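Local coordinates for protein beta-galactosidase (Bacillus circulans subsp. alkalophilus, PDB 3TTY) that hydrolyses terminal beta-D-galactose residues from beta-galactosides, as a trimeric glycoside hydrolase built on a TIM barrel, at residues 255-263 / 402-410; 289-299 / 440-448. One frame throughout, in Å; residues are numbered along the deposited sequence.

In the fold
Both contacts join the TIM barrel to the trimerisation domain that follows it in the chain, and their segments alternate along the sequence, so two successive parts of the barrel meet two successive parts of the second domain. The centres of interaction 1 and interaction 2 are about 12 Å apart, and the two touch directly. Leu293 CD2 of interaction 2 packs 3.6 Å from Trp405 CH2 of interaction 1, and Tyr403 N, just past strand 399-402, probably hydrogen-bonds to Ile444 O of the neighbouring strand 441-444 at 3.1 Å. No residue of the galactose pocket belongs to either contact, although the side chain of Tyr262 lies about 10 Å from a bound galactose.

Interaction 1: residues 255-263 / 402-410; sequences GFYPELDYF and MYDWENRWA
Three side-chain N-H groups of 402-410 bond to successive backbone carbonyls of the loop 256-258. Trp405 NE1 reaches Tyr257 O at 2.7 Å, nearly straight (172°) and in the indole plane; Trp409 NE1 meets Pro258 O at 2.6 Å, close to the line of the C=O bond. Arg408, extended from CG to NE, brings NH1 to Phe256 O at 2.8 Å, while the same NH1 donates within the guanidinium plane to Tyr403 OH. Pro258 CB lies over a face of that guanidinium. The loop follows barrel strand 249-253 and leads into helix 262-266, whereas Trp405 starts helix 405-413 just after strand 399-402 of the trimerisation domain, with Asp404 as N-cap. Packing on the indole comes next: Asp261 CA and Tyr262 CB make CH-pi contacts over one face, the Tyr262 ring turns its edge to it, offset, with planes at 74°, and Phe263 CD2 abuts the six-membered ring's rim, 3.4 Å from Trp405 CZ3. Phe256 meets Tyr403 in a T-shaped pair, its CE1 above the centre of the tyrosine ring. Water links the acidic groups: one molecule donates to Asp261 OD1 and Asp404 OD2 and accepts from Trp405 N.

Interaction 2: residues 289-299 / 440-448; sequences MAHNLMRGLKS and QTDMISVEE
Strand 441-444, at the outer edge of the mixed sheet in the trimerisation domain, lies against barrel helix 284-296 at an angle of 64°, with the axes of the short segments 6.7 Å apart. Asn292 spans two residues of the strand through its amide: ND2 donates to Thr441 O at 2.8 Å, with that oxygen in the amide plane, and OD1 accepts a nearly straight bond from Met443 N at 2.8 Å, the donor lying well above the plane of the amide. Its chi1 of -157° swings CG away from the backbone N, carrying the amide across to the strand. One turn on, Arg295 NH2 forms a salt bridge with Asp442 OD1 at 2.7 Å on the anti side of the carboxylate; the two planes stand 66° apart, and the arginine's NH1 bonds to His337 O. The bend of Met443 at chi2 brings SD to 3.7 Å from Met289 CG, while its CB rests on Leu293 CA. The absence of a side chain at Gly296 lets its CA approach Met443 O at 3.5 Å in a CA-H...O contact. Beyond the helix, Ser299 OG donates to the syn lone pair of Glu448 OE1, and a water joins that carboxylate oxygen to Gly296 O and Ser445 N. Ser299, with positive phi, is the C-prime residue of the Schellman motif that terminates this outer helix of the TIM barrel.

Interaction 1: residues 255-263 / 402-410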
loop_
_atom_site.group_PDB
_atom_site.type_symbol
_atom_site.label_atom_id
_atom_site.label_comp_id
_atom_site.label_asym_id
_atom_site.label_seq_id
_atom_site.Cartn_x
_atom_site.Cartn_y
_atom_site.Cartn_z
ATOM N N GLY A 255 8.211 24.143 8.547
ATOM C CA GLY A 255 9.586 23.797 8.246
ATOM C C GLY A 255 9.767 23.326 6.817
ATOM O O GLY A 255 9.451 24.053 5.867
ATOM N N PHE A 256 10.261 22.100 6.671
ATOM C CA PHE A 256 10.516 21.514 5.358
ATOM C C PHE A 256 9.275 20.897 4.711
ATOM O O PHE A 256 9.380 19.995 3.882
ATOM C CB PHE A 256 11.644 20.488 5.453
ATOM C CG PHE A 256 13.014 21.094 5.337
ATOM C CD1 PHE A 256 13.609 21.259 4.090
ATOM C CD2 PHE A 256 13.698 21.515 6.465
ATOM C CE1 PHE A 256 14.864 21.817 3.977
ATOM C CE2 PHE A 256 14.957 22.087 6.356
ATOM C CZ PHE A 256 15.539 22.237 5.113
ATOM N N TYR A 257 8.104 21.385 5.111
ATOM C CA TYR A 257 6.844 21.001 4.495
ATOM C C TYR A 257 6.966 21.171 2.982
ATOM O O TYR A 257 7.333 22.243 2.500
ATOM C CB TYR A 257 5.721 21.880 5.069
ATOM C CG TYR A 257 4.328 21.669 4.518
ATOM C CD1 TYR A 257 3.720 20.416 4.546
ATOM C CD2 TYR A 257 3.599 22.741 4.003
ATOM C CE1 TYR A 257 2.427 20.233 4.058
ATOM C CE2 TYR A 257 2.311 22.573 3.515
ATOM C CZ TYR A 257 1.731 21.318 3.540
ATOM O OH TYR A 257 0.445 21.160 3.055
ATOM N N PRO A 258 6.651 20.110 2.226
ATOM C CA PRO A 258 6.917 20.133 0.779
ATOM C C PRO A 258 5.942 20.952 -0.083
ATOM O O PRO A 258 6.327 21.331 -1.191
ATOM C CB PRO A 258 6.881 18.643 0.375
ATOM C CG PRO A 258 6.134 17.943 1.471
ATOM C CD PRO A 258 6.279 18.772 2.725
ATOM N N GLU A 259 4.736 21.240 0.397
ATOM C CA GLU A 259 3.679 21.723 -0.492
ATOM C C GLU A 259 3.585 23.237 -0.733
ATOM O O GLU A 259 2.882 23.682 -1.638
ATOM C CB GLU A 259 2.319 21.170 -0.043
ATOM C CG GLU A 259 2.228 19.655 -0.174
ATOM C CD GLU A 259 0.861 19.127 0.165
ATOM O OE1 GLU A 259 0.221 19.683 1.090
ATOM O OE2 GLU A 259 0.417 18.161 -0.497
ATOM N N LEU A 260 4.288 24.027 0.062
ATOM C CA LEU A 260 4.230 25.479 -0.068
ATOM C C LEU A 260 5.624 26.084 -0.233
ATOM O O LEU A 260 6.580 25.643 0.403
ATOM C CB LEU A 260 3.550 26.072 1.169
ATOM C CG LEU A 260 2.047 26.378 1.118
ATOM C CD1 LEU A 260 1.316 25.687 -0.020
ATOM C CD2 LEU A 260 1.382 26.111 2.466
ATOM N N ASP A 261 5.735 27.104 -1.076
ATOM C CA ASP A 261 7.006 27.800 -1.271
ATOM C C ASP A 261 7.186 28.859 -0.186
ATOM O O ASP A 261 6.812 30.009 -0.367
ATOM C CB ASP A 261 7.035 28.460 -2.650
ATOM C CG ASP A 261 8.366 29.104 -2.966
ATOM O OD1 ASP A 261 9.238 29.191 -2.066
ATOM O OD2 ASP A 261 8.536 29.527 -4.129
ATOM N N TYR A 262 7.763 28.469 0.945
ATOM C CA TYR A 262 7.810 29.357 2.103
ATOM C C TYR A 262 8.637 30.624 1.885
ATOM O O TYR A 262 8.355 31.656 2.495
ATOM C CB TYR A 262 8.283 28.604 3.350
ATOM C CG TYR A 262 7.191 27.792 4.019
ATOM C CD1 TYR A 262 5.865 28.194 3.955
ATOM C CD2 TYR A 262 7.486 26.623 4.713
ATOM C CE1 TYR A 262 4.857 27.457 4.577
ATOM C CE2 TYR A 262 6.489 25.893 5.335
ATOM C CZ TYR A 262 5.179 26.313 5.264
ATOM O OH TYR A 262 4.185 25.589 5.883
ATOM N N PHE A 263 9.641 30.552 1.016
ATOM C CA PHE A 263 10.435 31.734 0.690
ATOM C C PHE A 263 9.551 32.842 0.171
ATOM O O PHE A 263 9.690 33.994 0.570
ATOM C CB PHE A 263 11.568 31.410 -0.294
ATOM C CG PHE A 263 12.766 30.807 0.371
ATOM C CD1 PHE A 263 13.500 31.539 1.286
ATOM C CD2 PHE A 263 13.132 29.500 0.129
ATOM C CE1 PHE A 263 14.587 30.988 1.916
ATOM C CE2 PHE A 263 14.219 28.941 0.769
ATOM C CZ PHE A 263 14.944 29.681 1.657
ATOM N N MET A 402 21.982 26.153 0.057
ATOM C CA MET A 402 20.798 26.577 -0.660
ATOM C C MET A 402 19.762 25.476 -0.678
ATOM O O MET A 402 20.091 24.294 -0.768
ATOM C CB MET A 402 21.161 26.929 -2.105
ATOM C CG MET A 402 21.885 28.241 -2.282
ATOM S SD MET A 402 22.407 28.467 -3.990
ATOM C CE MET A 402 22.861 30.196 -3.970
ATOM N N TYR A 403 18.506 25.894 -0.603
ATOM C CA TYR A 403 17.366 25.007 -0.665
ATOM C C TYR A 403 16.294 25.792 -1.420
ATOM O O TYR A 403 16.172 27.002 -1.249
ATOM C CB TYR A 403 16.880 24.652 0.758
ATOM C CG TYR A 403 15.510 24.020 0.763
ATOM C CD1 TYR A 403 15.330 22.700 0.352
ATOM C CD2 TYR A 403 14.391 24.745 1.142
ATOM C CE1 TYR A 403 14.079 22.122 0.329
ATOM C CE2 TYR A 403 13.127 24.170 1.126
ATOM C CZ TYR A 403 12.983 22.858 0.715
ATOM O OH TYR A 403 11.741 22.282 0.689
ATOM N N ASP A 404 15.517 25.117 -2.251
ATOM C CA ASP A 404 14.492 25.806 -3.028
ATOM C C ASP A 404 13.288 24.915 -3.241
ATOM O O ASP A 404 13.447 23.765 -3.646
ATOM C CB ASP A 404 15.045 26.219 -4.394
ATOM C CG ASP A 404 14.046 27.032 -5.201
ATOM O OD1 ASP A 404 13.418 26.470 -6.111
ATOM O OD2 ASP A 404 13.870 28.228 -4.907
ATOM N N TRP A 405 12.087 25.445 -3.016
ATOM C CA TRP A 405 10.876 24.622 -3.121
ATOM C C TRP A 405 10.517 24.239 -4.555
ATOM O O TRP A 405 9.970 23.147 -4.787
ATOM C CB TRP A 405 9.660 25.286 -2.439
ATOM C CG TRP A 405 9.474 24.900 -1.007
ATOM C CD1 TRP A 405 8.703 23.882 -0.523
ATOM C CD2 TRP A 405 10.068 25.533 0.138
ATOM N NE1 TRP A 405 8.777 23.842 0.859
ATOM C CE2 TRP A 405 9.605 24.848 1.286
ATOM C CE3 TRP A 405 10.932 26.625 0.304
ATOM C CZ2 TRP A 405 9.990 25.208 2.583
ATOM C CZ3 TRP A 405 11.311 26.983 1.598
ATOM C CH2 TRP A 405 10.844 26.275 2.718
ATOM N N GLU A 406 10.803 25.126 -5.509
ATOM C CA GLU A 406 10.425 24.890 -6.908
ATOM C C GLU A 406 11.353 23.844 -7.489
ATOM O O GLU A 406 10.929 22.939 -8.210
ATOM C CB GLU A 406 10.458 26.179 -7.733
ATOM C CG GLU A 406 9.371 27.185 -7.336
ATOM C CD GLU A 406 9.320 28.426 -8.224
ATOM O OE1 GLU A 406 10.386 28.892 -8.672
ATOM O OE2 GLU A 406 8.205 28.943 -8.471
ATOM N N ASN A 407 12.628 23.957 -7.150
ATOM C CA ASN A 407 13.580 22.905 -7.474
ATOM C C ASN A 407 13.118 21.561 -6.893
ATOM O O ASN A 407 13.164 20.531 -7.570
ATOM C CB ASN A 407 14.953 23.270 -6.921
ATOM C CG ASN A 407 16.003 22.231 -7.233
ATOM O OD1 ASN A 407 16.098 21.757 -8.362
ATOM N ND2 ASN A 407 16.812 21.871 -6.227
ATOM N N ARG A 408 12.671 21.582 -5.637
ATOM C CA ARG A 408 12.168 20.379 -4.981
ATOM C C ARG A 408 10.989 19.752 -5.732
ATOM O O ARG A 408 10.988 18.553 -6.011
ATOM C CB ARG A 408 11.758 20.686 -3.538
ATOM C CG ARG A 408 11.156 19.488 -2.818
ATOM C CD ARG A 408 11.047 19.713 -1.309
ATOM N NE ARG A 408 10.566 18.526 -0.600
ATOM C CZ ARG A 408 10.375 18.468 0.719
ATOM N NH1 ARG A 408 10.627 19.530 1.474
ATOM N NH2 ARG A 408 9.923 17.357 1.283
ATOM N N TRP A 409 9.981 20.561 -6.043
ATOM C CA TRP A 409 8.818 20.086 -6.785
ATOM C C TRP A 409 9.195 19.436 -8.118
ATOM O O TRP A 409 8.720 18.338 -8.444
ATOM C CB TRP A 409 7.854 21.236 -7.050
ATOM C CG TRP A 409 7.206 21.791 -5.818
ATOM C CD1 TRP A 409 7.037 21.156 -4.617
ATOM C CD2 TRP A 409 6.649 23.102 -5.662
ATOM N NE1 TRP A 409 6.403 21.994 -3.733
ATOM C CE2 TRP A 409 6.151 23.191 -4.348
ATOM C CE3 TRP A 409 6.522 24.207 -6.510
ATOM C CZ2 TRP A 409 5.523 24.338 -3.864
ATOM C CZ3 TRP A 409 5.915 25.340 -6.032
ATOM C CH2 TRP A 409 5.413 25.401 -4.717
ATOM N N ALA A 410 10.031 20.115 -8.895
ATOM C CA ALA A 410 10.470 19.553 -10.175
ATOM C C ALA A 410 11.218 18.220 -9.992
ATOM O O ALA A 410 10.941 17.238 -10.696
ATOM C CB ALA A 410 11.315 20.551 -10.946
HETATM O O HOH W 1 11.883 28.223 -2.787
HETATM O O HOH W 2 6.681 29.295 -6.291
#

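Interaction 2: residues 289-299 / 440-448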
loop_
_atom_site.group_PDB
_atom_site.type_symbol
_atom_site.label_atom_id
_atom_site.label_comp_id
_atom_site.label_asym_id
_atom_site.label_seq_id
_atom_site.Cartn_x
_atom_site.Cartn_y
_atom_site.Cartn_z
ATOM N N MET A 289 18.659 21.962 11.000
ATOM C CA MET A 289 18.544 22.452 9.632
ATOM C C MET A 289 17.179 23.117 9.389
ATOM O O MET A 289 17.089 24.115 8.667
ATOM C CB MET A 289 18.800 21.322 8.619
ATOM C CG MET A 289 19.000 21.819 7.189
ATOM S SD MET A 289 19.253 20.511 5.979
ATOM C CE MET A 289 17.790 19.509 6.243
ATOM N N ALA A 290 16.127 22.580 10.004
ATOM C CA ALA A 290 14.794 23.183 9.883
ATOM C C ALA A 290 14.652 24.555 10.581
ATOM O O ALA A 290 14.098 25.495 10.003
ATOM C CB ALA A 290 13.699 22.204 10.351
ATOM N N HIS A 291 15.141 24.673 11.816
ATOM C CA HIS A 291 15.135 25.966 12.487
ATOM C C HIS A 291 15.934 26.925 11.620
ATOM O O HIS A 291 15.543 28.078 11.403
ATOM C CB HIS A 291 15.813 25.903 13.861
ATOM C CG HIS A 291 15.094 25.074 14.884
ATOM N ND1 HIS A 291 13.822 25.362 15.325
ATOM C CD2 HIS A 291 15.502 23.995 15.597
ATOM C CE1 HIS A 291 13.465 24.481 16.243
ATOM N NE2 HIS A 291 14.469 23.642 16.426
ATOM N N ASN A 292 17.082 26.437 11.153
ATOM C CA ASN A 292 17.974 27.219 10.311
ATOM C C ASN A 292 17.236 27.771 9.096
ATOM O O ASN A 292 17.277 28.966 8.822
ATOM C CB ASN A 292 19.153 26.359 9.864
ATOM C CG ASN A 292 20.365 27.182 9.469
ATOM O OD1 ASN A 292 20.256 28.182 8.745
ATOM N ND2 ASN A 292 21.532 26.765 9.943
ATOM N N LEU A 293 16.539 26.894 8.383
ATOM C CA LEU A 293 15.783 27.307 7.212
ATOM C C LEU A 293 14.753 28.365 7.577
ATOM O O LEU A 293 14.454 29.250 6.784
ATOM C CB LEU A 293 15.083 26.102 6.574
ATOM C CG LEU A 293 14.236 26.405 5.340
ATOM C CD1 LEU A 293 15.128 26.889 4.188
ATOM C CD2 LEU A 293 13.453 25.182 4.930
ATOM N N MET A 294 14.196 28.283 8.778
ATOM C CA MET A 294 13.151 29.226 9.149
ATOM C C MET A 294 13.755 30.609 9.353
ATOM O O MET A 294 13.116 31.638 9.102
ATOM C CB MET A 294 12.407 28.766 10.405
ATOM C CG MET A 294 11.622 27.465 10.258
ATOM S SD MET A 294 10.256 27.513 9.089
ATOM C CE MET A 294 11.062 26.917 7.599
ATOM N N ARG A 295 14.987 30.622 9.835
ATOM C CA ARG A 295 15.733 31.859 9.968
ATOM C C ARG A 295 16.028 32.424 8.579
ATOM O O ARG A 295 15.987 33.634 8.362
ATOM C CB ARG A 295 17.037 31.596 10.714
ATOM C CG ARG A 295 17.882 32.818 10.925
ATOM C CD ARG A 295 19.076 32.487 11.800
ATOM N NE ARG A 295 20.183 31.863 11.080
ATOM C CZ ARG A 295 20.677 30.653 11.339
ATOM N NH1 ARG A 295 20.144 29.891 12.291
ATOM N NH2 ARG A 295 21.716 30.205 10.640
ATOM N N GLY A 296 16.315 31.535 7.639
ATOM C CA GLY A 296 16.683 31.956 6.297
ATOM C C GLY A 296 15.521 32.511 5.494
ATOM O O GLY A 296 15.718 33.262 4.538
ATOM N N LEU A 297 14.303 32.155 5.878
ATOM C CA LEU A 297 13.152 32.589 5.102
ATOM C C LEU A 297 13.124 34.111 4.984
ATOM O O LEU A 297 12.710 34.642 3.962
ATOM C CB LEU A 297 11.838 32.055 5.694
ATOM C CG LEU A 297 11.608 30.540 5.659
ATOM C CD1 LEU A 297 10.183 30.190 6.105
ATOM C CD2 LEU A 297 11.896 29.993 4.248
ATOM N N LYS A 298 13.555 34.814 6.028
ATOM C CA LYS A 298 13.641 36.272 5.951
ATOM C C LYS A 298 15.078 36.743 6.108
ATOM O O LYS A 298 15.353 37.729 6.798
ATOM C CB LYS A 298 12.724 36.957 6.967
ATOM C CG LYS A 298 11.260 36.752 6.664
ATOM C CD LYS A 298 10.369 37.301 7.752
ATOM C CE LYS A 298 10.061 38.776 7.535
ATOM N NZ LYS A 298 9.592 39.054 6.163
ATOM N N SER A 299 15.987 36.006 5.476
ATOM C CA SER A 299 17.396 36.391 5.392
ATOM C C SER A 299 18.079 36.645 6.744
ATOM O O SER A 299 18.851 37.594 6.895
ATOM C CB SER A 299 17.550 37.607 4.476
ATOM O OG SER A 299 17.060 37.309 3.188
ATOM N N GLN A 440 29.537 27.343 11.495
ATOM C CA GLN A 440 28.328 28.147 11.467
ATOM C C GLN A 440 27.824 28.255 10.032
ATOM O O GLN A 440 28.573 28.632 9.130
ATOM C CB GLN A 440 28.610 29.530 12.036
ATOM C CG GLN A 440 27.395 30.439 12.081
ATOM C CD GLN A 440 26.364 30.002 13.117
ATOM O OE1 GLN A 440 26.643 29.159 13.986
ATOM N NE2 GLN A 440 25.160 30.571 13.021
ATOM N N THR A 441 26.558 27.917 9.820
ATOM C CA THR A 441 26.012 27.844 8.474
ATOM C C THR A 441 24.593 28.406 8.406
ATOM O O THR A 441 23.816 28.286 9.358
ATOM C CB THR A 441 25.971 26.388 7.992
ATOM O OG1 THR A 441 25.124 25.647 8.870
ATOM C CG2 THR A 441 27.338 25.761 8.042
ATOM N N ASP A 442 24.266 29.032 7.282
ATOM C CA ASP A 442 22.910 29.500 7.012
ATOM C C ASP A 442 22.300 28.711 5.873
ATOM O O ASP A 442 22.936 28.533 4.831
ATOM C CB ASP A 442 22.914 30.956 6.559
ATOM C CG ASP A 442 23.344 31.898 7.633
ATOM O OD1 ASP A 442 23.262 31.517 8.822
ATOM O OD2 ASP A 442 23.740 33.026 7.274
ATOM N N MET A 443 21.058 28.274 6.062
ATOM C CA MET A 443 20.243 27.794 4.957
ATOM C C MET A 443 19.716 29.027 4.235
ATOM O O MET A 443 19.211 29.951 4.874
ATOM C CB MET A 443 19.082 26.946 5.478
ATOM C CG MET A 443 19.513 25.670 6.182
ATOM S SD MET A 443 20.371 24.546 5.075
ATOM C CE MET A 443 19.218 24.512 3.702
ATOM N N ILE A 444 19.849 29.061 2.912
ATOM C CA ILE A 444 19.465 30.258 2.165
ATOM C C ILE A 444 18.677 29.936 0.903
ATOM O O ILE A 444 18.722 28.815 0.409
ATOM C CB ILE A 444 20.698 31.099 1.758
ATOM C CG1 ILE A 444 21.602 30.307 0.802
ATOM C CG2 ILE A 444 21.467 31.565 2.993
ATOM C CD1 ILE A 444 22.575 31.187 0.017
ATOM N N SER A 445 17.940 30.922 0.395
ATOM C CA SER A 445 17.279 30.780 -0.895
ATOM C C SER A 445 18.310 30.885 -2.033
ATOM O O SER A 445 19.440 31.366 -1.837
ATOM C CB SER A 445 16.197 31.840 -1.072
ATOM O OG SER A 445 16.739 33.033 -1.621
ATOM N N VAL A 446 17.922 30.423 -3.214
ATOM C CA VAL A 446 18.764 30.565 -4.379
ATOM C C VAL A 446 18.931 32.036 -4.756
ATOM O O VAL A 446 19.776 32.356 -5.590
ATOM C CB VAL A 446 18.205 29.784 -5.595
ATOM C CG1 VAL A 446 18.251 28.299 -5.336
ATOM C CG2 VAL A 446 16.784 30.248 -5.940
ATOM N N GLU A 447 18.133 32.916 -4.141
ATOM C CA GLU A 447 18.134 34.348 -4.453
ATOM C C GLU A 447 18.871 35.218 -3.443
ATOM O O GLU A 447 18.961 36.430 -3.621
ATOM C CB GLU A 447 16.707 34.872 -4.552
ATOM C CG GLU A 447 15.957 34.350 -5.737
ATOM C CD GLU A 447 14.459 34.431 -5.557
ATOM O OE1 GLU A 447 13.759 33.475 -5.995
ATOM O OE2 GLU A 447 13.988 35.447 -4.981
ATOM N N GLU A 448 19.363 34.617 -2.370
ATOM C CA GLU A 448 20.008 35.376 -1.305
ATOM C C GLU A 448 21.255 36.120 -1.812
ATOM O O GLU A 448 21.969 35.632 -2.684
ATOM C CB GLU A 448 20.390 34.436 -0.153
ATOM C CG GLU A 448 20.932 35.148 1.072
ATOM C CD GLU A 448 19.946 36.151 1.630
ATOM O OE1 GLU A 448 18.831 35.738 2.005
ATOM O OE2 GLU A 448 20.276 37.358 1.677
HETATM O O HOH W 3 19.493 30.657 7.497
HETATM O O HOH W 4 17.856 33.282 2.421
#